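Side-chain contacts in adenylation domain (Streptomyces sp., PDB 5N9X), which belongs to the AMP-binding (ANL) family of adenylation enzymes and is seen here with adenosine-5'-triphosphate and threonine bound: residues 55-60 against 89-94; 65-70 against 152-157; 83-88 against 93-98. All blocks are in the same frame, centred on the assembly; numbering follows the deposited sequence.

Interaction 1 (55-60 against 89-94); sequences GLADLL and LRAGAA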
# COMPACT_ATOMS: atom_id res chain seq x y z
N GLY A 55 8.00 -8.50 -27.08
CA GLY A 55 7.68 -7.61 -28.19
C GLY A 55 7.57 -6.15 -27.76
O GLY A 55 8.06 -5.26 -28.46
N LEU A 56 6.92 -5.89 -26.63
CA LEU A 56 6.73 -4.51 -26.20
C LEU A 56 8.06 -3.88 -25.87
O LEU A 56 8.26 -2.68 -26.06
CB LEU A 56 5.79 -4.43 -24.99
CG LEU A 56 4.30 -4.42 -25.30
CD1 LEU A 56 3.45 -4.97 -24.14
CD2 LEU A 56 3.84 -3.04 -25.71
N ALA A 57 8.97 -4.69 -25.35
CA ALA A 57 10.27 -4.19 -24.96
C ALA A 57 11.04 -3.77 -26.21
O ALA A 57 11.61 -2.69 -26.27
CB ALA A 57 11.03 -5.22 -24.17
N ASP A 58 11.03 -4.65 -27.21
CA ASP A 58 11.64 -4.33 -28.49
C ASP A 58 11.04 -3.03 -29.05
O ASP A 58 11.78 -2.12 -29.43
CB ASP A 58 11.47 -5.50 -29.48
CG ASP A 58 12.34 -6.70 -29.13
OD1 ASP A 58 13.56 -6.52 -28.98
OD2 ASP A 58 11.82 -7.83 -29.01
N LEU A 59 9.71 -2.93 -29.05
CA LEU A 59 9.06 -1.67 -29.42
C LEU A 59 9.57 -0.48 -28.59
O LEU A 59 9.88 0.59 -29.14
CB LEU A 59 7.54 -1.78 -29.30
CG LEU A 59 6.84 -0.43 -29.51
CD1 LEU A 59 6.93 -0.04 -30.97
CD2 LEU A 59 5.39 -0.46 -29.06
N LEU A 60 9.67 -0.66 -27.28
CA LEU A 60 10.14 0.45 -26.46
C LEU A 60 11.58 0.82 -26.82
O LEU A 60 11.92 2.01 -26.92
CB LEU A 60 10.03 0.12 -24.98
CG LEU A 60 8.58 0.12 -24.49
CD1 LEU A 60 8.47 -0.55 -23.12
CD2 LEU A 60 8.00 1.53 -24.48
N LEU A 89 9.76 -3.13 -17.91
CA LEU A 89 10.80 -3.73 -17.08
C LEU A 89 11.81 -4.52 -17.92
O LEU A 89 13.04 -4.38 -17.72
CB LEU A 89 10.18 -4.65 -16.02
CG LEU A 89 9.29 -4.04 -14.95
CD1 LEU A 89 8.77 -5.12 -13.99
CD2 LEU A 89 10.04 -2.90 -14.19
N ARG A 90 11.30 -5.33 -18.85
CA ARG A 90 12.15 -6.06 -19.78
C ARG A 90 13.06 -5.10 -20.56
O ARG A 90 14.23 -5.42 -20.77
CB ARG A 90 11.32 -6.93 -20.73
CG ARG A 90 12.13 -7.58 -21.85
CD ARG A 90 13.13 -8.57 -21.30
NE ARG A 90 14.03 -9.09 -22.32
CZ ARG A 90 15.21 -8.55 -22.65
NH1 ARG A 90 15.62 -7.42 -22.08
NH2 ARG A 90 15.97 -9.12 -23.58
N ALA A 91 12.57 -3.92 -20.92
CA ALA A 91 13.42 -2.93 -21.60
C ALA A 91 14.48 -2.28 -20.69
O ALA A 91 15.18 -1.35 -21.11
CB ALA A 91 12.56 -1.84 -22.21
N GLY A 92 14.58 -2.74 -19.45
CA GLY A 92 15.55 -2.20 -18.51
C GLY A 92 15.17 -0.89 -17.84
O GLY A 92 15.98 -0.28 -17.15
N ALA A 93 13.92 -0.46 -18.05
CA ALA A 93 13.45 0.84 -17.59
C ALA A 93 12.61 0.70 -16.35
O ALA A 93 12.19 -0.40 -15.99
CB ALA A 93 12.63 1.52 -18.69
N ALA A 94 12.35 1.82 -15.69
CA ALA A 94 11.43 1.81 -14.55
C ALA A 94 10.09 2.33 -15.01
O ALA A 94 10.02 3.23 -15.85
CB ALA A 94 11.97 2.66 -13.41
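R90 and A91 meet A57 and L60 where helix 79-90 ends against helix 46-62. The motif is a Schellman helix end beside a second helix. G92 is the first residue to leave helical geometry, at a positive phi of 80°. The bond from G92 N to L89 O, 2.8 Å, is one of two that run back into the last turn. Just before this turn the two backbones come close. A57 CA and A91 CA are 4.8 Å apart, an approach that their small methyl side chains allow.

The R90 side chain runs along the seam. R90 CB lies 3.9 Å from A57 CB. R90 CG comes nearer, 3.5 Å from A57 CB. With chi1 at 173°, CG stands opposite the backbone N, and this lays it on A57. The chain then bends at chi2. NE pairs with E54 OE1 of helix 46-62 in a salt bridge, one helical turn before D58. NH1 bonds to the backbone O of P153, in the loop before strand 161-167. The aliphatic base thus packs on one helix, while the guanidinium joins that helix to a separate loop. R155 NH1 also lies near R90 NE, and the carboxylate of E54 may offset that like charge.

A91 CB touches both A57 CB and L60 CB, residues one turn apart on helix 46-62. All four touching residues are buried. P153 also rests on A57, and L60 reaches on to I88 and to V134 of strand 133-134. L60 CB lies 4.2 Å from A91 CB.

Interaction 2 (65-70 against 152-157); sequences VRKGDR and GPERPG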
# COMPACT_ATOMS: atom_id res chain seq x y z
N VAL A 65 13.92 3.98 -25.78
CA VAL A 65 13.95 3.81 -24.34
C VAL A 65 15.20 2.99 -24.01
O VAL A 65 15.49 2.01 -24.69
CB VAL A 65 12.69 3.11 -23.82
CG1 VAL A 65 12.86 2.74 -22.37
CG2 VAL A 65 11.48 4.01 -24.04
N ARG A 66 15.94 3.41 -22.99
CA ARG A 66 17.18 2.74 -22.61
C ARG A 66 17.15 2.25 -21.16
O ARG A 66 16.35 2.71 -20.36
CB ARG A 66 18.37 3.68 -22.81
CG ARG A 66 18.82 3.76 -24.25
CD ARG A 66 18.85 2.38 -24.86
NE ARG A 66 19.20 2.40 -26.27
CZ ARG A 66 18.32 2.50 -27.25
NH1 ARG A 66 17.02 2.58 -26.98
NH2 ARG A 66 18.74 2.51 -28.51
N LYS A 67 18.04 1.31 -20.83
CA LYS A 67 18.18 0.88 -19.44
C LYS A 67 18.35 2.10 -18.53
O LYS A 67 18.99 3.08 -18.90
CB LYS A 67 19.36 -0.08 -19.30
CG LYS A 67 19.77 -0.39 -17.86
CD LYS A 67 20.42 -1.77 -17.75
CE LYS A 67 21.88 -1.73 -18.19
NZ LYS A 67 22.67 -0.78 -17.34
N GLY A 68 17.73 2.07 -17.35
CA GLY A 68 17.84 3.19 -16.42
C GLY A 68 16.92 4.34 -16.76
O GLY A 68 16.85 5.32 -16.03
N ASP A 69 16.19 4.23 -17.86
CA ASP A 69 15.17 5.22 -18.20
C ASP A 69 13.87 5.00 -17.42
O ASP A 69 13.61 3.91 -16.89
CB ASP A 69 14.85 5.19 -19.70
CG ASP A 69 15.88 5.96 -20.53
OD1 ASP A 69 16.70 6.72 -19.96
OD2 ASP A 69 15.84 5.81 -21.78
N ARG A 70 13.03 6.03 -17.42
CA ARG A 70 11.83 6.03 -16.62
C ARG A 70 10.64 6.25 -17.54
O ARG A 70 10.61 7.22 -18.30
CB ARG A 70 11.94 7.11 -15.53
CG ARG A 70 13.09 6.82 -14.57
CD ARG A 70 12.93 7.57 -13.29
NE ARG A 70 13.18 9.01 -13.27
CZ ARG A 70 14.28 9.58 -12.79
NH1 ARG A 70 15.23 8.84 -12.22
NH2 ARG A 70 14.41 10.90 -12.80
N GLY A 152 16.82 -9.67 -27.49
CA GLY A 152 16.20 -8.46 -26.99
C GLY A 152 17.12 -7.36 -26.54
O GLY A 152 18.35 -7.47 -26.64
N PRO A 153 16.53 -6.26 -26.05
CA PRO A 153 17.24 -5.16 -25.40
C PRO A 153 18.03 -5.71 -24.22
O PRO A 153 17.73 -6.80 -23.75
CB PRO A 153 16.12 -4.22 -24.92
CG PRO A 153 14.82 -4.95 -25.17
CD PRO A 153 15.09 -5.99 -26.20
N GLU A 154 19.04 -4.97 -23.78
CA GLU A 154 19.83 -5.36 -22.62
C GLU A 154 18.92 -5.53 -21.40
O GLU A 154 18.00 -4.75 -21.22
CB GLU A 154 20.90 -4.32 -22.37
CG GLU A 154 21.81 -4.65 -21.22
CD GLU A 154 22.85 -3.59 -21.00
OE1 GLU A 154 22.86 -2.59 -21.76
OE2 GLU A 154 23.65 -3.75 -20.06
N ARG A 155 19.19 -6.54 -20.57
CA ARG A 155 18.35 -6.83 -19.40
C ARG A 155 18.77 -6.00 -18.18
O ARG A 155 19.93 -5.64 -18.04
CB ARG A 155 18.41 -8.34 -19.06
CG ARG A 155 17.51 -9.21 -19.92
CD ARG A 155 17.79 -10.72 -19.78
NE ARG A 155 17.36 -11.42 -20.99
CZ ARG A 155 16.09 -11.74 -21.24
NH1 ARG A 155 15.15 -11.45 -20.35
NH2 ARG A 155 15.75 -12.35 -22.37
N PRO A 156 17.81 -5.69 -17.29
CA PRO A 156 18.15 -4.87 -16.12
C PRO A 156 18.89 -5.67 -15.05
O PRO A 156 18.80 -6.90 -15.09
CB PRO A 156 16.79 -4.39 -15.61
CG PRO A 156 15.81 -5.41 -16.11
CD PRO A 156 16.36 -5.94 -17.40
N GLY A 157 19.61 -5.00 -14.16
CA GLY A 157 20.26 -5.67 -13.04
C GLY A 157 19.52 -5.46 -11.72
O GLY A 157 18.55 -4.71 -11.67
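R66 N bonds to D69 OD2 at 2.7 Å and steadies the turn from which K67 reaches E154. The amide meets the carboxylate from above its plane, tilted by 42°. The same turn has a second tie, D69 N to R66 O at 2.9 Å.

K67 CG is anti to the backbone N, and the chain curls at chi3 and chi4. The curl lays its last carbons over the 152-157 loop. K67 CD lies 3.9 Å from R155 O and 4.2 Å from P156 CA. K67 CE comes to 3.3 Å from E154 OE2. The E154 chain is extended, and it crosses the lysine at a slant. K67 NZ stays 4.1 Å from E154 OE2, too long for a salt bridge. The charges may still attract each other, but the close contact is made by the methylene. Both side chains are exposed, so water probably weakens the attraction.

P153, by contrast, is buried on A57, D58 and H61 of helix 46-62. The arrangement is that of a type II beta turn, R66 to D69, with G68 at its third position with positive phi. It leads into strand 70-74 of the parallel sheet.

Interaction 3 (83-88 against 93-98); sequences AAMLGI and AAYVPL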
# COMPACT_ATOMS: atom_id res chain seq x y z
N ALA A 83 0.95 -6.07 -19.33
CA ALA A 83 1.90 -6.41 -20.37
C ALA A 83 2.83 -5.21 -20.64
O ALA A 83 4.04 -5.38 -20.82
CB ALA A 83 1.17 -6.87 -21.65
N ALA A 84 2.25 -4.02 -20.66
CA ALA A 84 3.06 -2.82 -20.77
C ALA A 84 4.07 -2.73 -19.63
O ALA A 84 5.23 -2.35 -19.83
CB ALA A 84 2.17 -1.57 -20.80
N MET A 85 3.65 -3.08 -18.42
CA MET A 85 4.57 -2.87 -17.32
C MET A 85 5.71 -3.89 -17.41
O MET A 85 6.86 -3.57 -17.13
CB MET A 85 3.81 -2.92 -15.98
CG MET A 85 4.71 -3.01 -14.78
SD MET A 85 4.85 -4.74 -14.28
CE MET A 85 3.61 -4.75 -12.98
N LEU A 86 5.41 -5.10 -17.86
CA LEU A 86 6.47 -6.09 -18.07
C LEU A 86 7.40 -5.64 -19.19
O LEU A 86 8.61 -5.74 -19.06
CB LEU A 86 5.89 -7.45 -18.40
CG LEU A 86 5.10 -8.10 -17.28
CD1 LEU A 86 4.26 -9.27 -17.80
CD2 LEU A 86 6.05 -8.57 -16.21
N GLY A 87 6.83 -5.12 -20.26
CA GLY A 87 7.62 -4.62 -21.37
C GLY A 87 8.58 -3.53 -20.92
O GLY A 87 9.77 -3.54 -21.27
N ILE A 88 8.06 -2.59 -20.13
CA ILE A 88 8.88 -1.54 -19.55
C ILE A 88 10.04 -2.12 -18.73
O ILE A 88 11.18 -1.65 -18.84
CB ILE A 88 8.02 -0.57 -18.68
CG1 ILE A 88 7.09 0.25 -19.57
CG2 ILE A 88 8.89 0.33 -17.85
CD1 ILE A 88 6.05 1.07 -18.81
N ALA A 93 13.92 -0.46 -18.05
CA ALA A 93 13.45 0.84 -17.59
C ALA A 93 12.61 0.70 -16.35
O ALA A 93 12.19 -0.40 -15.99
CB ALA A 93 12.63 1.52 -18.69
N ALA A 94 12.35 1.82 -15.69
CA ALA A 94 11.43 1.81 -14.55
C ALA A 94 10.09 2.33 -15.01
O ALA A 94 10.02 3.23 -15.85
CB ALA A 94 11.97 2.66 -13.41
N TYR A 95 9.01 1.76 -14.47
CA TYR A 95 7.69 2.34 -14.73
C TYR A 95 7.25 3.25 -13.59
O TYR A 95 7.53 3.01 -12.42
CB TYR A 95 6.65 1.26 -15.03
CG TYR A 95 6.17 0.45 -13.83
CD1 TYR A 95 6.88 -0.65 -13.39
CD2 TYR A 95 4.98 0.75 -13.20
CE1 TYR A 95 6.45 -1.39 -12.34
CE2 TYR A 95 4.54 0.03 -12.16
CZ TYR A 95 5.27 -1.05 -11.72
OH TYR A 95 4.82 -1.80 -10.66
N VAL A 96 6.60 4.34 -13.98
CA VAL A 96 6.12 5.37 -13.08
C VAL A 96 4.62 5.45 -13.23
O VAL A 96 4.10 6.15 -14.10
CB VAL A 96 6.77 6.73 -13.40
CG1 VAL A 96 6.29 7.81 -12.42
CG2 VAL A 96 8.29 6.60 -13.35
N PRO A 97 3.90 4.70 -12.38
CA PRO A 97 2.46 4.55 -12.60
C PRO A 97 1.68 5.81 -12.25
O PRO A 97 2.00 6.48 -11.29
CB PRO A 97 2.07 3.41 -11.65
CG PRO A 97 3.08 3.44 -10.57
CD PRO A 97 4.37 3.98 -11.18
N LEU A 98 0.67 6.11 -13.05
CA LEU A 98 -0.19 7.25 -12.82
C LEU A 98 -1.59 6.69 -12.72
O LEU A 98 -2.09 6.10 -13.68
CB LEU A 98 -0.10 8.26 -13.97
CG LEU A 98 1.29 8.78 -14.33
CD1 LEU A 98 1.26 9.74 -15.51
CD2 LEU A 98 1.88 9.45 -13.13
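I88 CG2 sits at the apolar centre, with A93 and the first strand residues, A94 and Y95, around it. I88 CG2 lies 3.7 Å from Y95 CB and 4.0 Å from A93 CB. The same methyl also touches the backbone at A94 C and Y95 N. I88 CD1 reaches Y95 CB as well, so both branches of the isoleucine close on the root of the tyrosine.

Further out, M85 covers one face of the Y95 ring. M85 CG lies 3.5 Å from the centroid of the Y95 ring and 16° off the normal, a CH-pi contact shifted toward the CD1-CE1 edge. Bends at chi2 and chi3 carry M85 SD obliquely past the ring, 4.8 Å from the Y95 centroid, a Met-aromatic contact. They also bring M85 CE to 3.9 Å from Y95 OH. The methionine chain therefore runs from over the ring, near CD1 and CE1, to the hydroxyl. Y95 CG stands between the backbone N and the carbonyl carbon, chi1 74°, and this brings one ring face against M85. M209 also touches M85, and Y163 of strand 161-167 touches Y95. The side chain of Y95 is about 12 Å from the bound threonine.

The polar edge lies at the helix end. A93 N bonds to I88 O at 3.1 Å, with an N-H...O angle of 147°. It is the outer bond of the Schellman helix end. Strand 94-97 runs back roughly antiparallel to the helix. It is the second strand of the beta-alpha-beta unit 70-74, 79-90, 94-97.

Every touching residue is buried. The contact is thus mostly dispersion and CH-pi packing, with one backbone bond fixing where the chain turns.

Interactions 1 and 3 use the same helix, 79-90, and share A93 and A94; their centres are 8 Å apart. Interaction 1 joins that helix to helix 46-62, and interaction 3 joins it to strand 94-97 of the parallel sheet. Interaction 2 lies 7 Å from interaction 1 and 11 Å from interaction 3, centre to centre. It adds the loops before strands 70-74 and 161-167. Along the chain the order is 55-60, 65-70, 83-88, 89-94 with 93-98, then 152-157. A94 N probably bonds to D69 O at 2.7 Å, linking the start of strand 94-97 to the residue just before strand 70-74. The three contacts thus form one connected patch of the AMP-binding domain, on one side of the chain centre.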